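Local atomic coordinates of tungsten-containing formylmethanofuran dehydrogenase 2 subunit C (Methanothermobacter wolfeii, PDB entry 5T5I), a protein that forms subunit C of the tungsten-containing formylmethanofuran dehydrogenase complex and probably takes part in the reversible reduction of carbon dioxide to formylmethanofuran. Residues N20-P23 / D24-A27. Residues are numbered along the deposited sequence; the frame is centred on the assembly and turned at random.
Sequences NIKP and DVFA
At the start of the short helix 23-26, the carbonyl of the N-cap residue Lys22 receives the backbone N-H groups of Val25 and Phe26, Pro23 being the first helical residue. Phe26 N reaches Lys22 O at 3.2 Å with a nearly straight N-H (166°), whereas Val25 N, 3.1 Å from the same oxygen, comes from above the carbonyl plane and is more bent. The turn is closed by Ala27 N, which donates to Pro23 O at 2.9 Å. Just upstream, where Ile21 centres an inverse gamma turn, Asn20 O lies 3.4 Å from Val25 CB. The Lys22 chain crosses the valine at a slant, CG and CE each 3.9 Å from Val25 CG2; the bend at its last torsion (chi4 -89°) turns NZ to the carbonyl oxygens of Pro19 and Gln81, to which it hydrogen-bonds. The Phe26 ring reaches back to the incoming loop, CE1 4.0 Å from Ile21 CA, and is buried against Ile4 and Leu6 of strand 3-8 and Ile67 of strand 66-69. Asp24, by contrast, is tied to Thr84 through OD2. The arrangement is that of a helix N-terminus with proline at N1, a position where its missing N-H costs nothing, here on a one-turn helix packed against the parallel beta strands of subunit C.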
loop_
_atom_site.group_PDB
_atom_site.type_symbol
_atom_site.label_atom_id
_atom_site.label_comp_id
_atom_site.label_asym_id
_atom_site.label_seq_id
_atom_site.Cartn_x
_atom_site.Cartn_y
_atom_site.Cartn_z
ATOM N N ASN C 20 24.391 -53.702 11.192
ATOM C CA ASN C 20 25.347 -54.771 10.873
ATOM C C ASN C 20 25.506 -55.005 9.361
ATOM O O ASN C 20 26.385 -55.773 8.975
ATOM C CB ASN C 20 24.995 -56.075 11.603
ATOM C CG ASN C 20 25.291 -56.035 13.080
ATOM O OD1 ASN C 20 26.205 -55.350 13.527
ATOM N ND2 ASN C 20 24.613 -56.864 13.860
ATOM N N ILE C 21 24.691 -54.350 8.497
ATOM C CA ILE C 21 24.901 -54.441 7.048
ATOM C C ILE C 21 26.025 -53.462 6.710
ATOM O O ILE C 21 25.786 -52.279 6.472
ATOM C CB ILE C 21 23.635 -54.203 6.192
ATOM C CG1 ILE C 21 22.594 -55.297 6.498
ATOM C CG2 ILE C 21 24.001 -54.234 4.670
ATOM C CD1 ILE C 21 21.204 -55.079 5.864
ATOM N N LYS C 22 27.248 -53.959 6.756
ATOM C CA LYS C 22 28.433 -53.190 6.407
ATOM C C LYS C 22 29.619 -54.116 6.130
ATOM O O LYS C 22 29.695 -55.190 6.733
ATOM C CB LYS C 22 28.800 -52.152 7.480
ATOM C CG LYS C 22 28.945 -52.667 8.905
ATOM C CD LYS C 22 29.578 -51.581 9.777
ATOM C CE LYS C 22 29.456 -51.762 11.277
ATOM N NZ LYS C 22 28.222 -51.146 11.833
ATOM N N PRO C 23 30.567 -53.717 5.258
ATOM C CA PRO C 23 31.724 -54.594 4.969
ATOM C C PRO C 23 32.530 -55.046 6.203
ATOM O O PRO C 23 33.028 -56.175 6.218
ATOM C CB PRO C 23 32.563 -53.744 4.008
ATOM C CG PRO C 23 31.569 -52.849 3.340
ATOM C CD PRO C 23 30.616 -52.490 4.435
ATOM N N ASP C 24 32.605 -54.197 7.258
ATOM C CA ASP C 24 33.326 -54.514 8.503
ATOM C C ASP C 24 32.779 -55.770 9.220
ATOM O O ASP C 24 33.558 -56.539 9.783
ATOM C CB ASP C 24 33.303 -53.318 9.464
ATOM C CG ASP C 24 33.936 -52.075 8.878
ATOM O OD1 ASP C 24 33.273 -51.406 8.038
ATOM O OD2 ASP C 24 35.107 -51.796 9.211
ATOM N N VAL C 25 31.452 -55.979 9.184
ATOM C CA VAL C 25 30.825 -57.146 9.811
ATOM C C VAL C 25 30.876 -58.343 8.865
ATOM O O VAL C 25 31.065 -59.460 9.327
ATOM C CB VAL C 25 29.377 -56.831 10.257
ATOM C CG1 VAL C 25 28.680 -58.072 10.825
ATOM C CG2 VAL C 25 29.372 -55.709 11.291
ATOM N N PHE C 26 30.674 -58.119 7.548
ATOM C CA PHE C 26 30.664 -59.204 6.558
ATOM C C PHE C 26 32.054 -59.812 6.389
ATOM O O PHE C 26 32.154 -60.996 6.074
ATOM C CB PHE C 26 30.095 -58.715 5.209
ATOM C CG PHE C 26 28.585 -58.577 5.117
ATOM C CD1 PHE C 26 27.828 -58.198 6.225
ATOM C CD2 PHE C 26 27.936 -58.709 3.897
ATOM C CE1 PHE C 26 26.439 -58.071 6.130
ATOM C CE2 PHE C 26 26.552 -58.564 3.802
ATOM C CZ PHE C 26 25.815 -58.236 4.918
ATOM N N ALA C 27 33.130 -59.028 6.651
ATOM C CA ALA C 27 34.515 -59.515 6.531
ATOM C C ALA C 27 34.790 -60.729 7.423
ATOM O O ALA C 27 34.451 -60.711 8.607
ATOM C CB ALA C 27 35.494 -58.396 6.852
#